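Local coordinates for prenyltransference for protein (Lavandula lanata, PDB 5HC8), which catalyses, as a lavandulyl diphosphate synthase, the head-to-middle joining of two dimethylallyl diphosphate units into lavandulyl diphosphate, at residues A[40-45]-A[85-90]; A[153-158]-A[162-167]; A[176-181]-A[205-210]. One frame throughout, in Å; residues are numbered along the deposited sequence.

The three contacts come in series along the chain. Contact 1 ties helix 34-54 to helix 74-89 beside the substrate pocket. Contact 2 folds the loop after helix 144-160 back onto that helix's last turns, and contact 3 joins two loops on either side of strand 190-193. Contact 1 stands apart: its centre is about 40 Å from that of contact 2 and about 26 Å from that of contact 3. Contacts 2 and 3, with centres about 18 Å apart, touch through His177, and both meet the second subunit. The enzyme thus keeps the packing behind its prenyl pocket and its dimer-facing elements on opposite sides of the chain's centre.

Contact 1. Residues A[40-45]-A[85-90]; sequences TGVNNW and EDFLRS
Val42 and Trp45 of helix 34-54 meet Phe87 of helix 74-89 just behind the prenyl-binding pocket, the cleft that in cis-prenyltransferases lies between these two helices and the sheet. At the heart of the contact is a T-shaped pair. The six-membered ring of Trp45 presents its edge to the face of Phe87, with centroids 4.7 Å apart and planes at 79°. Trp45 CE3 stands over the centre of the phenyl ring and comes within 3.5 Å of Phe87 CZ, while Trp45 CZ3 reaches toward Phe87 CD2 at 3.8 Å. Even the methylene takes part, Trp45 CB lying 3.7 Å from Phe87 CE1. Phe87 turns its CG anti to the backbone N (chi1 162°), which sends the ring across to helix 34-54 and lets it receive the indole edge. Val42 fills the angle between the two aromatics: its CG1 packs 3.7 Å from Phe87 CB and also lies over the rim of one indole face, so the same methyl touches both rings. No hydrogen bond crosses here. Replacing Phe87 with an alanine would probably leave the CE3 edge of Trp45 without its aromatic partner and open a gap beside the Val42 methyl. Around the pair, Trp45 also meets the ring of Tyr84 and the side chain of Ile20, both part of the pocket for the bound methylbutadiene, which lies about 6 Å from the Trp45 side chain (nearest atoms). Beneath, Leu138 and Phe136 of strand 135-140 receive Trp45 and Phe87, seating both helices against the central sheet.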
loop_
_atom_site.group_PDB
_atom_site.type_symbol
_atom_site.label_atom_id
_atom_site.label_comp_id
_atom_site.label_asym_id
_atom_site.label_seq_id
_atom_site.Cartn_x
_atom_site.Cartn_y
_atom_site.Cartn_z
ATOM N N THR A 40 24.433 -11.266 8.907
ATOM C CA THR A 40 23.906 -11.335 10.283
ATOM C C THR A 40 22.368 -11.197 10.262
ATOM O O THR A 40 21.641 -11.854 11.026
ATOM C CB THR A 40 24.668 -10.479 11.358
ATOM O OG1 THR A 40 23.843 -9.570 12.069
ATOM C CG2 THR A 40 25.867 -9.821 10.898
ATOM N N GLY A 41 21.880 -10.416 9.312
ATOM C CA GLY A 41 20.459 -10.385 9.057
ATOM C C GLY A 41 19.904 -11.717 8.658
ATOM O O GLY A 41 18.932 -12.166 9.255
ATOM N N VAL A 42 20.520 -12.387 7.676
ATOM C CA VAL A 42 19.953 -13.586 7.152
ATOM C C VAL A 42 19.991 -14.684 8.203
ATOM O O VAL A 42 19.068 -15.503 8.274
ATOM C CB VAL A 42 20.596 -14.040 5.837
ATOM C CG1 VAL A 42 19.895 -15.283 5.287
ATOM C CG2 VAL A 42 20.468 -12.931 4.814
ATOM N N ASN A 43 21.007 -14.639 9.065
ATOM C CA ASN A 43 21.073 -15.574 10.203
ATOM C C ASN A 43 19.931 -15.465 11.189
ATOM O O ASN A 43 19.671 -16.415 11.885
ATOM C CB ASN A 43 22.390 -15.429 10.962
ATOM C CG ASN A 43 23.591 -15.947 10.163
ATOM O OD1 ASN A 43 23.460 -16.683 9.174
ATOM N ND2 ASN A 43 24.764 -15.539 10.581
ATOM N N ASN A 44 19.239 -14.320 11.236
ATOM C CA ASN A 44 18.062 -14.179 12.091
ATOM C C ASN A 44 16.849 -14.908 11.552
ATOM O O ASN A 44 15.948 -15.239 12.315
ATOM C CB ASN A 44 17.689 -12.700 12.295
ATOM C CG ASN A 44 18.771 -11.889 12.953
ATOM O OD1 ASN A 44 18.857 -10.673 12.791
ATOM N ND2 ASN A 44 19.623 -12.551 13.683
ATOM N N TRP A 45 16.784 -15.110 10.238
ATOM C CA TRP A 45 15.548 -15.622 9.623
ATOM C C TRP A 45 15.050 -16.928 10.223
ATOM O O TRP A 45 13.869 -17.090 10.489
ATOM C CB TRP A 45 15.687 -15.750 8.147
ATOM C CG TRP A 45 15.921 -14.518 7.356
ATOM C CD1 TRP A 45 16.118 -13.250 7.809
ATOM C CD2 TRP A 45 16.052 -14.453 5.961
ATOM N NE1 TRP A 45 16.299 -12.420 6.784
ATOM C CE2 TRP A 45 16.301 -13.124 5.629
ATOM C CE3 TRP A 45 16.033 -15.413 4.945
ATOM C CZ2 TRP A 45 16.534 -12.710 4.334
ATOM C CZ3 TRP A 45 16.243 -14.994 3.657
ATOM C CH2 TRP A 45 16.493 -13.668 3.369
ATOM N N GLU A 85 21.464 -18.495 -1.272
ATOM C CA GLU A 85 21.663 -19.892 -1.636
ATOM C C GLU A 85 22.036 -20.703 -0.410
ATOM O O GLU A 85 21.528 -21.776 -0.147
ATOM C CB GLU A 85 22.799 -20.005 -2.641
ATOM C CG GLU A 85 23.068 -21.467 -3.016
ATOM C CD GLU A 85 24.256 -21.632 -3.960
ATOM O OE1 GLU A 85 24.219 -22.528 -4.820
ATOM O OE2 GLU A 85 25.193 -20.843 -3.866
ATOM N N ASP A 86 22.976 -20.185 0.326
ATOM C CA ASP A 86 23.397 -20.826 1.539
ATOM C C ASP A 86 22.234 -20.967 2.515
ATOM O O ASP A 86 22.118 -22.009 3.184
ATOM C CB ASP A 86 24.546 -20.011 2.133
ATOM C CG ASP A 86 24.988 -20.507 3.479
ATOM O OD1 ASP A 86 25.458 -21.656 3.556
ATOM O OD2 ASP A 86 24.891 -19.741 4.462
ATOM N N PHE A 87 21.369 -19.932 2.632
ATOM C CA PHE A 87 20.245 -19.991 3.588
ATOM C C PHE A 87 19.277 -21.137 3.242
ATOM O O PHE A 87 18.836 -21.894 4.121
ATOM C CB PHE A 87 19.512 -18.614 3.663
ATOM C CG PHE A 87 18.126 -18.689 4.273
ATOM C CD1 PHE A 87 17.950 -18.725 5.658
ATOM C CD2 PHE A 87 17.014 -18.715 3.460
ATOM C CE1 PHE A 87 16.686 -18.787 6.222
ATOM C CE2 PHE A 87 15.728 -18.781 4.008
ATOM C CZ PHE A 87 15.565 -18.824 5.382
ATOM N N LEU A 88 18.983 -21.249 1.961
ATOM C CA LEU A 88 18.109 -22.237 1.363
ATOM C C LEU A 88 18.724 -23.647 1.435
ATOM O O LEU A 88 18.018 -24.665 1.604
ATOM C CB LEU A 88 17.843 -21.878 -0.134
ATOM C CG LEU A 88 16.985 -20.640 -0.407
ATOM C CD1 LEU A 88 16.851 -20.349 -1.904
ATOM C CD2 LEU A 88 15.593 -20.805 0.185
ATOM N N ARG A 89 20.042 -23.689 1.310
ATOM C CA ARG A 89 20.749 -24.954 1.402
ATOM C C ARG A 89 20.893 -25.537 2.828
ATOM O O ARG A 89 20.745 -26.741 2.985
ATOM C CB ARG A 89 22.059 -24.888 0.595
ATOM C CG ARG A 89 21.725 -25.063 -0.867
ATOM C CD ARG A 89 22.910 -25.019 -1.815
ATOM N NE ARG A 89 22.970 -26.186 -2.695
ATOM C CZ ARG A 89 22.011 -26.628 -3.531
ATOM N NH1 ARG A 89 20.843 -26.012 -3.653
ATOM N NH2 ARG A 89 22.219 -27.731 -4.261
ATOM N N SER A 90 21.118 -24.708 3.845
ATOM C CA SER A 90 21.219 -25.171 5.206
ATOM C C SER A 90 19.931 -24.953 6.017
ATOM O O SER A 90 19.191 -25.886 6.290
ATOM C CB SER A 90 22.381 -24.479 5.907
ATOM O OG SER A 90 22.196 -23.087 5.833
#

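Contact 2. Residues A[153-158]-A[162-167]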
loop_
_atom_site.group_PDB
_atom_site.type_symbol
_atom_site.label_atom_id
_atom_site.label_comp_id
_atom_site.label_asym_id
_atom_site.label_seq_id
_atom_site.Cartn_x
_atom_site.Cartn_y
_atom_site.Cartn_z
ATOM N N ARG A 153 -1.184 -8.850 -17.506
ATOM C CA ARG A 153 -0.747 -9.422 -18.765
ATOM C C ARG A 153 -1.385 -10.787 -18.901
ATOM O O ARG A 153 -1.953 -11.088 -19.945
ATOM C CB ARG A 153 0.755 -9.582 -18.842
ATOM C CG ARG A 153 1.530 -8.295 -18.967
ATOM C CD ARG A 153 2.993 -8.555 -19.279
ATOM N NE ARG A 153 3.748 -7.302 -19.243
ATOM C CZ ARG A 153 4.761 -6.982 -20.051
ATOM N NH1 ARG A 153 5.150 -7.822 -21.004
ATOM N NH2 ARG A 153 5.383 -5.796 -19.916
ATOM N N LYS A 154 -1.283 -11.616 -17.849
ATOM C CA LYS A 154 -1.894 -12.989 -17.870
ATOM C C LYS A 154 -3.389 -12.956 -18.117
ATOM O O LYS A 154 -3.933 -13.810 -18.858
ATOM C CB LYS A 154 -1.624 -13.776 -16.574
ATOM C CG LYS A 154 -0.234 -14.240 -16.282
ATOM C CD LYS A 154 -0.224 -14.840 -14.861
ATOM C CE LYS A 154 0.920 -15.799 -14.551
ATOM N NZ LYS A 154 2.255 -15.170 -14.661
ATOM N N ILE A 155 -4.098 -12.009 -17.526
ATOM C CA ILE A 155 -5.516 -11.855 -17.725
ATOM C C ILE A 155 -5.757 -11.380 -19.159
ATOM O O ILE A 155 -6.680 -11.858 -19.841
ATOM C CB ILE A 155 -6.147 -10.942 -16.701
ATOM C CG1 ILE A 155 -6.295 -11.711 -15.398
ATOM C CG2 ILE A 155 -7.491 -10.396 -17.137
ATOM C CD1 ILE A 155 -6.381 -10.802 -14.198
ATOM N N ALA A 156 -4.903 -10.504 -19.659
ATOM C CA ALA A 156 -5.153 -10.009 -21.009
ATOM C C ALA A 156 -4.923 -11.182 -22.036
ATOM O O ALA A 156 -5.659 -11.308 -23.006
ATOM C CB ALA A 156 -4.265 -8.794 -21.306
ATOM N N ALA A 157 -3.926 -12.024 -21.810
ATOM C CA ALA A 157 -3.692 -13.146 -22.677
ATOM C C ALA A 157 -4.903 -14.054 -22.720
ATOM O O ALA A 157 -5.267 -14.496 -23.785
ATOM C CB ALA A 157 -2.471 -13.918 -22.268
ATOM N N LYS A 158 -5.540 -14.290 -21.567
ATOM C CA LYS A 158 -6.775 -15.076 -21.502
ATOM C C LYS A 158 -7.936 -14.466 -22.240
ATOM O O LYS A 158 -8.752 -15.229 -22.787
ATOM C CB LYS A 158 -7.214 -15.348 -20.041
ATOM C CG LYS A 158 -6.333 -16.351 -19.324
ATOM C CD LYS A 158 -7.033 -16.892 -18.076
ATOM C CE LYS A 158 -6.036 -17.731 -17.287
ATOM N NZ LYS A 158 -6.587 -18.098 -15.980
ATOM N N GLY A 162 -9.989 -15.816 -25.635
ATOM C CA GLY A 162 -11.388 -16.096 -25.482
ATOM C C GLY A 162 -11.775 -16.724 -24.166
ATOM O O GLY A 162 -12.959 -16.899 -23.930
ATOM N N ILE A 163 -10.819 -17.067 -23.305
ATOM C CA ILE A 163 -11.132 -17.742 -22.022
ATOM C C ILE A 163 -11.902 -16.841 -21.032
ATOM O O ILE A 163 -12.572 -17.342 -20.128
ATOM C CB ILE A 163 -9.846 -18.196 -21.362
ATOM C CG1 ILE A 163 -9.154 -19.230 -22.264
ATOM C CG2 ILE A 163 -10.113 -18.738 -19.967
ATOM C CD1 ILE A 163 -7.650 -19.033 -22.399
ATOM N N LEU A 164 -11.812 -15.517 -21.228
ATOM C CA LEU A 164 -12.299 -14.532 -20.271
ATOM C C LEU A 164 -12.832 -13.327 -21.018
ATOM O O LEU A 164 -12.226 -12.876 -21.965
ATOM C CB LEU A 164 -11.107 -14.124 -19.395
ATOM C CG LEU A 164 -11.222 -13.972 -17.892
ATOM C CD1 LEU A 164 -11.760 -15.219 -17.243
ATOM C CD2 LEU A 164 -9.845 -13.660 -17.325
ATOM N N ARG A 165 -13.948 -12.785 -20.589
ATOM C CA ARG A 165 -14.434 -11.514 -21.122
ATOM C C ARG A 165 -13.973 -10.352 -20.202
ATOM O O ARG A 165 -13.746 -10.554 -19.018
ATOM C CB ARG A 165 -15.973 -11.504 -21.171
ATOM C CG ARG A 165 -16.583 -11.521 -22.578
ATOM C CD ARG A 165 -17.874 -12.327 -22.670
ATOM N NE ARG A 165 -18.870 -12.030 -21.626
ATOM C CZ ARG A 165 -19.002 -12.677 -20.468
ATOM N NH1 ARG A 165 -18.178 -13.672 -20.149
ATOM N NH2 ARG A 165 -19.967 -12.336 -19.620
ATOM N N PRO A 166 -13.865 -9.140 -20.734
ATOM C CA PRO A 166 -13.466 -8.053 -19.842
ATOM C C PRO A 166 -14.360 -7.842 -18.610
ATOM O O PRO A 166 -13.837 -7.661 -17.492
ATOM C CB PRO A 166 -13.477 -6.845 -20.769
ATOM C CG PRO A 166 -12.953 -7.420 -22.035
ATOM C CD PRO A 166 -13.613 -8.787 -22.135
ATOM N N ASP A 167 -15.675 -7.910 -18.770
ATOM C CA ASP A 167 -16.556 -7.803 -17.586
ATOM C C ASP A 167 -16.513 -8.989 -16.609
ATOM O O ASP A 167 -17.014 -8.885 -15.506
ATOM C CB ASP A 167 -17.999 -7.487 -17.994
ATOM C CG ASP A 167 -18.203 -6.003 -18.328
ATOM O OD1 ASP A 167 -17.200 -5.279 -18.550
ATOM O OD2 ASP A 167 -19.375 -5.556 -18.362
#
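Lys158 crosses Ile163 at a slant with its CD and rests its CB against Leu164, the two partners being the residues that follow the turn beyond helix 144-160. Lys158 CD comes 4.1 Å from Ile163 CG2, while Lys158 CB sits 4.1 Å from Leu164 CB. The lysine chain runs extended beyond CG and carries its ammonium group past these residues to His177 NE2, with which NZ hydrogen-bonds. One backbone oxygen organises the turn. Lys158 O takes a weak bond from Ile163 N at 2.8 Å, bent to 125° at the hydrogen, and a longer, also weak one from Leu164 N at 3.4 Å. Gly162 N is close as well but badly angled. The bond back from Ile163 recalls the six-to-one link of a Schellman motif, but the link is weak, so the motif is only approached. Gly162, at a phi of 83°, takes the left-handed conformation that suits glycine there; a CB would press on the preceding carbonyl oxygen. One turn earlier in the helix, Ile155 sends CG2, anti to its own backbone N, to Leu164 CD2 at 4.0 Å. Since Leu164 CD2 also lies 4.1 Å from Lys158 CB, this leucine methyl bridges two successive turns of the helix. The turn and the loop after it project well away from the chain's centre. Phe174 of helix 171-176 packs on Ile155 and Thr173 of the same helix on Leu164, while Arg153 and Pro166 touch Pro166 and Glu160 of the second subunit.

Contact 3. Residues A[176-181]-A[205-210]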
loop_
_atom_site.group_PDB
_atom_site.type_symbol
_atom_site.label_atom_id
_atom_site.label_comp_id
_atom_site.label_asym_id
_atom_site.label_seq_id
_atom_site.Cartn_x
_atom_site.Cartn_y
_atom_site.Cartn_z
ATOM N N GLN A 176 -6.342 -14.283 -8.447
ATOM C CA GLN A 176 -5.829 -15.630 -8.808
ATOM C C GLN A 176 -4.679 -15.582 -9.824
ATOM O O GLN A 176 -4.021 -16.574 -10.095
ATOM C CB GLN A 176 -6.929 -16.488 -9.491
ATOM C CG GLN A 176 -8.246 -16.666 -8.762
ATOM C CD GLN A 176 -9.376 -17.073 -9.753
ATOM O OE1 GLN A 176 -9.111 -17.623 -10.840
ATOM N NE2 GLN A 176 -10.626 -16.788 -9.388
ATOM N N HIS A 177 -4.387 -14.392 -10.350
ATOM C CA HIS A 177 -3.251 -14.245 -11.295
ATOM C C HIS A 177 -2.019 -13.554 -10.736
ATOM O O HIS A 177 -1.009 -13.411 -11.446
ATOM C CB HIS A 177 -3.815 -13.525 -12.515
ATOM C CG HIS A 177 -4.782 -14.380 -13.274
ATOM N ND1 HIS A 177 -6.144 -14.319 -13.082
ATOM C CD2 HIS A 177 -4.561 -15.389 -14.159
ATOM C CE1 HIS A 177 -6.731 -15.218 -13.865
ATOM N NE2 HIS A 177 -5.791 -15.870 -14.528
ATOM N N LEU A 178 -2.072 -13.165 -9.461
ATOM C CA LEU A 178 -0.870 -12.618 -8.810
ATOM C C LEU A 178 0.004 -13.721 -8.390
ATOM O O LEU A 178 -0.424 -14.907 -8.346
ATOM C CB LEU A 178 -1.287 -11.774 -7.576
ATOM C CG LEU A 178 -2.109 -10.557 -8.002
ATOM C CD1 LEU A 178 -2.906 -10.032 -6.814
ATOM C CD2 LEU A 178 -1.179 -9.426 -8.497
ATOM N N MET A 179 1.232 -13.351 -8.034
ATOM C CA MET A 179 2.219 -14.263 -7.514
ATOM C C MET A 179 1.852 -14.857 -6.176
ATOM O O MET A 179 2.367 -15.920 -5.851
ATOM C CB MET A 179 3.617 -13.626 -7.471
ATOM C CG MET A 179 4.212 -13.444 -8.861
ATOM S SD MET A 179 5.861 -12.702 -8.816
ATOM C CE MET A 179 5.465 -11.041 -9.255
ATOM N N THR A 180 0.899 -14.244 -5.442
ATOM C CA THR A 180 0.477 -14.786 -4.167
ATOM C C THR A 180 -0.627 -15.836 -4.370
ATOM O O THR A 180 -1.189 -16.317 -3.372
ATOM C CB THR A 180 -0.030 -13.628 -3.278
ATOM O OG1 THR A 180 -0.794 -12.674 -4.070
ATOM C CG2 THR A 180 1.178 -12.989 -2.670
ATOM N N ASN A 181 -0.926 -16.201 -5.644
ATOM C CA ASN A 181 -1.953 -17.257 -5.912
ATOM C C ASN A 181 -1.591 -18.636 -5.310
ATOM O O ASN A 181 -2.428 -19.545 -5.212
ATOM C CB ASN A 181 -2.359 -17.342 -7.402
ATOM C CG ASN A 181 -1.241 -17.813 -8.276
ATOM O OD1 ASN A 181 -0.233 -18.311 -7.823
ATOM N ND2 ASN A 181 -1.393 -17.548 -9.576
ATOM N N LEU A 205 1.317 -4.415 -2.995
ATOM C CA LEU A 205 0.450 -3.274 -3.104
ATOM C C LEU A 205 -0.981 -3.806 -3.117
ATOM O O LEU A 205 -1.731 -3.489 -2.224
ATOM C CB LEU A 205 0.748 -2.451 -4.396
ATOM C CG LEU A 205 2.185 -1.861 -4.409
ATOM C CD1 LEU A 205 2.409 -1.180 -5.776
ATOM C CD2 LEU A 205 2.424 -0.890 -3.315
ATOM N N TRP A 206 -1.378 -4.601 -4.143
ATOM C CA TRP A 206 -2.699 -5.194 -4.184
ATOM C C TRP A 206 -3.052 -5.885 -2.839
ATOM O O TRP A 206 -4.216 -5.821 -2.386
ATOM C CB TRP A 206 -2.789 -6.223 -5.296
ATOM C CG TRP A 206 -4.032 -7.047 -5.253
ATOM C CD1 TRP A 206 -4.279 -8.134 -4.469
ATOM C CD2 TRP A 206 -5.244 -6.782 -5.990
ATOM N NE1 TRP A 206 -5.561 -8.587 -4.701
ATOM C CE2 TRP A 206 -6.179 -7.767 -5.623
ATOM C CE3 TRP A 206 -5.601 -5.854 -6.960
ATOM C CZ2 TRP A 206 -7.451 -7.822 -6.201
ATOM C CZ3 TRP A 206 -6.868 -5.843 -7.441
ATOM C CH2 TRP A 206 -7.769 -6.871 -7.118
ATOM N N GLN A 207 -2.049 -6.534 -2.292
ATOM C CA GLN A 207 -2.204 -7.346 -1.099
ATOM C C GLN A 207 -2.517 -6.609 0.182
ATOM O O GLN A 207 -2.886 -7.287 1.159
ATOM C CB GLN A 207 -1.047 -8.349 -0.926
ATOM C CG GLN A 207 -0.926 -9.392 -2.031
ATOM C CD GLN A 207 -0.198 -8.957 -3.319
ATOM O OE1 GLN A 207 0.154 -7.760 -3.507
ATOM N NE2 GLN A 207 0.035 -9.927 -4.217
ATOM N N LEU A 208 -2.414 -5.288 0.209
ATOM C CA LEU A 208 -2.372 -4.515 1.477
ATOM C C LEU A 208 -3.541 -3.630 1.874
ATOM O O LEU A 208 -3.314 -2.752 2.688
ATOM C CB LEU A 208 -1.058 -3.645 1.510
ATOM C CG LEU A 208 0.266 -4.394 1.403
ATOM C CD1 LEU A 208 1.390 -3.373 1.701
ATOM C CD2 LEU A 208 0.394 -5.553 2.395
ATOM N N PRO A 209 -4.796 -3.801 1.305
ATOM C CA PRO A 209 -5.854 -2.813 1.563
ATOM C C PRO A 209 -6.219 -2.721 3.049
ATOM O O PRO A 209 -6.490 -1.627 3.503
ATOM C CB PRO A 209 -7.065 -3.304 0.713
ATOM C CG PRO A 209 -6.784 -4.748 0.421
ATOM C CD PRO A 209 -5.282 -4.907 0.458
ATOM N N PHE A 210 -6.094 -3.818 3.791
ATOM C CA PHE A 210 -6.497 -3.817 5.240
ATOM C C PHE A 210 -5.458 -4.307 6.174
ATOM O O PHE A 210 -5.706 -4.409 7.362
ATOM C CB PHE A 210 -7.866 -4.522 5.439
ATOM C CG PHE A 210 -9.018 -3.786 4.705
ATOM C CD1 PHE A 210 -9.533 -2.614 5.220
ATOM C CD2 PHE A 210 -9.483 -4.269 3.514
ATOM C CE1 PHE A 210 -10.545 -1.933 4.563
ATOM C CE2 PHE A 210 -10.492 -3.587 2.827
ATOM C CZ PHE A 210 -11.005 -2.445 3.356
#
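Leu178, the first residue of 176-181 to cross the gap, places a methyl over the indole of Trp206. Its CD1 lies 3.6 Å from the centroid of the five-membered ring and 23° off the ring normal, a CH-pi contact over the face, and the ring atom nearest to Leu178 CD1 is Trp206 CD1 at 3.3 Å. The two side chains stand about at right angles. Trp206 carries its CG anti to the backbone N (chi1 170°), which swings the indole toward the leucine, and the ring is held there by a hydrogen bond from NE1 to Glu175 OE1 and by stacking with Phe174. Thr180 makes the polar link. Its OG1 accepts from Gln207 NE2 at 2.9 Å along a nearly straight bond (168°), and lies in the amide plane. Gln207 bends at chi2 to bring the amide there, and Thr180 CG2 packs 3.6 Å from the same Gln207 NE2. This buried nitrogen has a second acceptor in Asp147 OD2, while the other oxygen of that carboxylate binds Met179 N, so Asp147 ties the two loops together. Asn181 closes the first loop on itself: its ND2 reaches back to Gln176 O at 2.9 Å, approaching from above the carbonyl plane. In the other segment, Leu205 to Leu208 form a type I beta turn, with Leu208 N bonded to Leu205 O at 3.1 Å. Arg145 of the second subunit makes a cation-pi contact with the Trp206 ring, and the NE of that arginine hydrogen-bonds to Trp206 O. The place of this loop, after strand 190-193 and against the partner chain, is consistent with the dimer interface of cis-prenyltransferases.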